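Local structure of uncharacterized protein (Bacteroides caccae, 3NO2) at residues Gly10-Asn15 and Gly36-Ser41; Glu78-Arg83 and Arg122-Phe127. The protein is of unknown function but folds as a six-bladed beta-propeller, a scaffold that often carries a binding or catalytic site near its central channel. All coordinates share one frame; numbering follows the deposited sequence.

Contact 1. Residues Gly10-Asn15 and Gly36-Ser41; sequences GGSGWN and GWECNS
Glu38 OE2 is gripped by two side chains of the protein, Ser12 and Asn40, and also bonds to a citrate. The hydroxyl of Ser12 reaches it across the contact, OG to OE2 2.6 Å, on the anti side of that oxygen and 16° out of the carboxylate plane. The amide of Asn40, two residues on, comes from above the same plane, ND2 to OE2 3.1 Å. The Glu38 side chain leaves the backbone with CG opposite N (chi1 -177°) and runs extended, which carries its carboxylate to Ser12. Ser12 CB lies 3.5 Å from Asn40 OD1. Asn40 is itself fixed by Gln80 and Ser269, and Glu38 OE1 takes a bond from Gln80. Backbones are joined through water: one molecule donates to Gly11 O (2.8 Å) and accepts from Cys39 N (2.8 Å), while another takes the N-H of Gly13 and gives a weak bond to Trp37 O. Gly11 to Trp14 form a type II beta turn, closed by Trp14 N to Gly11 O. The citrate, probably from the crystallisation liquor, is consistent with a polar pocket lined by a loop within one propeller blade and the crossing to the next.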
loop_
_atom_site.group_PDB
_atom_site.type_symbol
_atom_site.label_atom_id
_atom_site.label_comp_id
_atom_site.label_asym_id
_atom_site.label_seq_id
_atom_site.Cartn_x
_atom_site.Cartn_y
_atom_site.Cartn_z
ATOM N N GLY A 10 1.908 1.765 -8.819
ATOM C CA GLY A 10 2.831 0.698 -9.028
ATOM C C GLY A 10 2.170 -0.605 -8.640
ATOM O O GLY A 10 1.026 -0.613 -8.138
ATOM N N GLY A 11 2.833 -1.724 -8.830
ATOM C CA GLY A 11 2.296 -2.994 -8.387
ATOM C C GLY A 11 3.186 -4.156 -8.611
ATOM O O GLY A 11 4.020 -4.163 -9.543
ATOM N N SER A 12 2.985 -5.207 -7.814
ATOM C CA SER A 12 3.713 -6.429 -7.964
ATOM C C SER A 12 3.440 -6.979 -9.355
ATOM O O SER A 12 2.282 -7.024 -9.804
ATOM C CB SER A 12 3.244 -7.408 -6.901
ATOM O OG SER A 12 3.940 -8.628 -7.022
ATOM N N GLY A 13 4.482 -7.471 -10.034
ATOM C CA GLY A 13 4.306 -8.042 -11.374
ATOM C C GLY A 13 4.206 -6.994 -12.473
ATOM O O GLY A 13 3.931 -7.356 -13.634
ATOM N N TRP A 14 4.383 -5.716 -12.164
ATOM C CA TRP A 14 4.491 -4.640 -13.146
ATOM C C TRP A 14 5.857 -4.034 -12.979
ATOM O O TRP A 14 6.239 -3.581 -11.906
ATOM C CB TRP A 14 3.452 -3.545 -12.872
ATOM C CG TRP A 14 3.284 -2.519 -13.938
ATOM C CD1 TRP A 14 3.842 -2.509 -15.190
ATOM C CD2 TRP A 14 2.525 -1.309 -13.839
ATOM N NE1 TRP A 14 3.466 -1.369 -15.874
ATOM C CE2 TRP A 14 2.627 -0.637 -15.075
ATOM C CE3 TRP A 14 1.736 -0.750 -12.833
ATOM C CZ2 TRP A 14 1.974 0.578 -15.329
ATOM C CZ3 TRP A 14 1.116 0.477 -13.089
ATOM C CH2 TRP A 14 1.202 1.081 -14.324
ATOM N N ASN A 15 6.646 -4.074 -14.047
ATOM C CA ASN A 15 8.038 -3.626 -14.011
ATOM C C ASN A 15 8.297 -2.150 -14.220
ATOM O O ASN A 15 9.417 -1.757 -14.597
ATOM C CB ASN A 15 8.883 -4.476 -14.981
ATOM C CG ASN A 15 8.587 -4.163 -16.447
ATOM O OD1 ASN A 15 7.753 -3.306 -16.796
ATOM N ND2 ASN A 15 9.302 -4.859 -17.343
ATOM N N GLY A 36 14.139 -8.671 -10.590
ATOM C CA GLY A 36 14.053 -9.091 -9.203
ATOM C C GLY A 36 13.359 -8.086 -8.288
ATOM O O GLY A 36 13.109 -8.391 -7.100
ATOM N N TRP A 37 13.062 -6.892 -8.795
ATOM C CA TRP A 37 12.378 -5.886 -7.991
ATOM C C TRP A 37 10.873 -6.161 -7.952
ATOM O O TRP A 37 10.302 -6.724 -8.879
ATOM C CB TRP A 37 12.662 -4.479 -8.535
ATOM C CG TRP A 37 14.048 -3.985 -8.279
ATOM C CD1 TRP A 37 15.139 -4.744 -7.905
ATOM C CD2 TRP A 37 14.542 -2.651 -8.446
ATOM N NE1 TRP A 37 16.247 -3.968 -7.811
ATOM C CE2 TRP A 37 15.913 -2.677 -8.116
ATOM C CE3 TRP A 37 13.962 -1.421 -8.775
ATOM C CZ2 TRP A 37 16.716 -1.521 -8.149
ATOM C CZ3 TRP A 37 14.760 -0.298 -8.807
ATOM C CH2 TRP A 37 16.110 -0.345 -8.490
ATOM N N GLU A 38 10.235 -5.821 -6.850
ATOM C CA GLU A 38 8.810 -5.965 -6.674
ATOM C C GLU A 38 8.347 -4.735 -5.935
ATOM O O GLU A 38 8.804 -4.518 -4.798
ATOM C CB GLU A 38 8.439 -7.211 -5.860
ATOM C CG GLU A 38 6.946 -7.425 -5.712
ATOM C CD GLU A 38 6.504 -8.421 -4.687
ATOM O OE1 GLU A 38 7.270 -8.789 -3.760
ATOM O OE2 GLU A 38 5.297 -8.804 -4.758
ATOM N N CYS A 39 7.460 -3.939 -6.535
ATOM C CA CYS A 39 6.952 -2.708 -5.942
ATOM C C CYS A 39 5.521 -2.852 -5.483
ATOM O O CYS A 39 4.602 -3.004 -6.290
ATOM C CB CYS A 39 7.053 -1.539 -6.910
ATOM S SG CYS A 39 6.347 -0.022 -6.255
ATOM N N ASN A 40 5.352 -2.849 -4.152
ATOM C CA ASN A 40 4.030 -2.815 -3.494
ATOM C C ASN A 40 3.724 -1.538 -2.751
ATOM O O ASN A 40 2.666 -1.474 -2.139
ATOM C CB ASN A 40 3.867 -4.023 -2.564
ATOM C CG ASN A 40 3.670 -5.323 -3.337
ATOM O OD1 ASN A 40 2.660 -5.462 -4.086
ATOM N ND2 ASN A 40 4.573 -6.291 -3.160
ATOM N N SER A 41 4.622 -0.553 -2.806
ATOM C CA SER A 41 4.427 0.741 -2.183
ATOM C C SER A 41 5.057 1.862 -3.022
ATOM O O SER A 41 6.259 1.847 -3.298
ATOM C CB SER A 41 5.100 0.804 -0.811
ATOM O OG SER A 41 4.431 -0.095 0.098
HETATM O O HOH W 1 6.716 -4.770 -9.142
HETATM O O HOH W 2 7.239 -8.026 -9.369
HETATM O O HOH W 3 8.694 -5.703 -11.013
#

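Contact 2. Residues Glu78-Arg83 and Arg122-Phe127; sequences EMQTAR and RPHAQF
His124 and Glu78 form a His-carboxylate hydrogen bond between the first strand of a propeller blade, 78-84, and the loop leading to the next blade. A classic beta bulge, in which Gln80 and Thr81 both face Ala93, breaks the regular alternation of the strand and turns both side chains to the loop. His124 ND1 donates to Glu78 OE1 at 2.6 Å and 174°, almost straight. The oxygen lies at the ring edge, in the imidazole plane, and accepts through its syn lone pair, although the carboxylate and ring planes are 60° apart. On the anti side of OE1 the amide of Gln80 adds a second bond, NE2 to OE1 3.0 Å. Bent at chi2 (-79°), the Gln80 chain turns its amide back to Glu78, and the amide is also bonded to Glu38 and Asn40. The other carboxylate oxygen, Glu78 OE2, accepts from a water that in turn takes the backbone N-H of His124, so both the ring and the main chain of this residue are tied to one carboxylate. His124 NE2 is hydrogen-bonded to the bound citrate; the bond at ND1 probably helps to set the ring for that partner. Within the 3-10 segment 123-125, Ala125 N bonds to Arg122 O.

Charge adds a looser term: Arg122 NH2 stands 4.5 Å from Glu78 OE2, with no N-H aimed at it, while His124 CB sits over one face of the guanidinium.

Van der Waals contacts flank these bonds. Pro123 CB meets Glu78 CG, and Gln80 CB rests 3.7 Å from Phe127 O. The Phe127 side chain also touches Val140 and Leu142 of strand 138-142. Thr81, its hydroxyl held by Arg128 O and Ile130 N, crosses Phe127 at about a right angle, OG1 3.9 Å from CD1.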
loop_
_atom_site.group_PDB
_atom_site.type_symbol
_atom_site.label_atom_id
_atom_site.label_comp_id
_atom_site.label_asym_id
_atom_site.label_seq_id
_atom_site.Cartn_x
_atom_site.Cartn_y
_atom_site.Cartn_z
ATOM N N GLU A 78 12.916 -8.244 2.567
ATOM C CA GLU A 78 12.101 -7.642 1.518
ATOM C C GLU A 78 11.561 -6.311 2.000
ATOM O O GLU A 78 10.670 -6.213 2.881
ATOM C CB GLU A 78 10.942 -8.542 1.120
ATOM C CG GLU A 78 11.358 -9.901 0.579
ATOM C CD GLU A 78 10.203 -10.688 -0.010
ATOM O OE1 GLU A 78 9.079 -10.179 -0.102
ATOM O OE2 GLU A 78 10.465 -11.860 -0.405
HETATM N N MSE A 79 12.027 -5.228 1.381
HETATM C CA MSE A 79 11.518 -3.896 1.652
HETATM C C MSE A 79 10.187 -3.764 0.920
HETATM O O MSE A 79 10.148 -3.692 -0.315
HETATM C CB MSE A 79 12.508 -2.859 1.108
HETATM C CG MSE A 79 12.173 -1.477 1.557
HETATM SE SE MSE A 79 12.786 -1.002 3.350
HETATM C CE MSE A 79 14.585 -0.554 2.924
ATOM N N GLN A 80 9.103 -3.682 1.686
ATOM C CA GLN A 80 7.761 -3.692 1.129
ATOM C C GLN A 80 6.907 -2.496 1.528
ATOM O O GLN A 80 5.891 -2.284 0.874
ATOM C CB GLN A 80 7.012 -4.968 1.491
ATOM C CG GLN A 80 7.617 -6.245 0.919
ATOM C CD GLN A 80 7.304 -6.519 -0.523
ATOM O OE1 GLN A 80 6.714 -5.716 -1.217
ATOM N NE2 GLN A 80 7.752 -7.670 -1.001
ATOM N N THR A 81 7.281 -1.734 2.564
ATOM C CA THR A 81 6.618 -0.518 2.966
ATOM C C THR A 81 7.406 0.684 2.511
ATOM O O THR A 81 8.623 0.720 2.650
ATOM C CB THR A 81 6.521 -0.454 4.510
ATOM O OG1 THR A 81 5.704 -1.514 5.031
ATOM C CG2 THR A 81 5.965 0.870 5.025
ATOM N N ALA A 82 6.698 1.696 2.028
ATOM C CA ALA A 82 7.290 3.002 1.710
ATOM C C ALA A 82 6.147 4.026 1.640
ATOM O O ALA A 82 5.390 4.021 0.675
ATOM C CB ALA A 82 8.062 2.936 0.422
ATOM N N ARG A 83 6.019 4.894 2.634
ATOM C CA ARG A 83 4.969 5.915 2.675
ATOM C C ARG A 83 5.557 7.215 3.199
ATOM O O ARG A 83 6.623 7.248 3.804
ATOM C CB ARG A 83 3.775 5.473 3.520
ATOM C CG ARG A 83 4.122 5.329 4.992
ATOM C CD ARG A 83 2.918 5.094 5.853
ATOM N NE ARG A 83 2.265 3.834 5.575
ATOM C CZ ARG A 83 1.089 3.683 4.981
ATOM N NH1 ARG A 83 0.391 4.732 4.585
ATOM N NH2 ARG A 83 0.594 2.479 4.842
ATOM N N ARG A 122 9.110 -17.171 6.291
ATOM C CA ARG A 122 9.393 -16.540 5.003
ATOM C C ARG A 122 9.124 -15.054 5.044
ATOM O O ARG A 122 8.005 -14.635 5.321
ATOM C CB ARG A 122 8.587 -17.167 3.887
ATOM C CG ARG A 122 9.180 -16.800 2.512
ATOM C CD ARG A 122 8.580 -17.432 1.315
ATOM N NE ARG A 122 9.263 -16.890 0.135
ATOM C CZ ARG A 122 8.676 -16.558 -0.985
ATOM N NH1 ARG A 122 7.413 -16.795 -1.216
ATOM N NH2 ARG A 122 9.403 -15.927 -1.921
ATOM N N PRO A 123 10.134 -14.222 4.754
ATOM C CA PRO A 123 9.874 -12.767 4.779
ATOM C C PRO A 123 8.710 -12.370 3.881
ATOM O O PRO A 123 7.883 -11.520 4.227
ATOM C CB PRO A 123 11.218 -12.177 4.322
ATOM C CG PRO A 123 12.224 -13.144 4.861
ATOM C CD PRO A 123 11.584 -14.500 4.606
ATOM N N HIS A 124 8.559 -13.020 2.730
ATOM C CA HIS A 124 7.507 -12.679 1.822
ATOM C C HIS A 124 6.100 -12.895 2.441
ATOM O O HIS A 124 5.150 -12.302 1.964
ATOM C CB HIS A 124 7.605 -13.537 0.531
ATOM C CG HIS A 124 6.922 -12.973 -0.646
ATOM N ND1 HIS A 124 7.281 -11.764 -1.198
ATOM C CD2 HIS A 124 5.956 -13.476 -1.450
ATOM C CE1 HIS A 124 6.549 -11.544 -2.278
ATOM N NE2 HIS A 124 5.745 -12.583 -2.471
ATOM N N ALA A 125 5.983 -13.783 3.423
ATOM C CA ALA A 125 4.728 -14.089 4.077
ATOM C C ALA A 125 4.428 -13.198 5.257
ATOM O O ALA A 125 3.471 -13.461 5.998
ATOM C CB ALA A 125 4.711 -15.593 4.504
ATOM N N GLN A 126 5.237 -12.168 5.477
ATOM C CA GLN A 126 5.044 -11.202 6.561
ATOM C C GLN A 126 4.110 -10.081 6.107
ATOM O O GLN A 126 2.905 -10.293 5.972
ATOM C CB GLN A 126 6.378 -10.703 7.118
ATOM C CG GLN A 126 7.186 -11.846 7.767
ATOM C CD GLN A 126 8.569 -11.430 8.219
ATOM O OE1 GLN A 126 8.919 -10.249 8.205
ATOM N NE2 GLN A 126 9.394 -12.414 8.608
ATOM N N PHE A 127 4.629 -8.884 5.833
ATOM C CA PHE A 127 3.781 -7.733 5.568
ATOM C C PHE A 127 4.076 -7.107 4.224
ATOM O O PHE A 127 5.081 -7.382 3.540
ATOM C CB PHE A 127 3.921 -6.689 6.667
ATOM C CG PHE A 127 5.336 -6.238 6.915
ATOM C CD1 PHE A 127 5.947 -5.274 6.121
ATOM C CD2 PHE A 127 6.085 -6.831 7.932
ATOM C CE1 PHE A 127 7.269 -4.861 6.406
ATOM C CE2 PHE A 127 7.369 -6.402 8.197
ATOM C CZ PHE A 127 7.923 -5.438 7.432
HETATM O O HOH W 4 10.959 -13.982 1.268
#

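From the N terminus, contact 1 comes first: residues 10-15 follow strand 6-10, and the loop it closes holds strands 16-21 and 26-32, ending at residues 36-41 as the chain enters the blade begun by strand 41-44. Contact 2 opens later, on strand 78-84, and encloses strands 90-95, 99-104 and 110-116 of the same blade. The two loops are in series, neither nested nor crossed. With centres about 12 Å apart they nevertheless meet: Ser41 OG lies 2.7 Å from Gln80 O, a probable hydrogen bond, and Glu38 OE1 packs against His124 CE1. Together they tie four successive blades, probably around one pocket, where citrate bonds to both Glu38 and His124.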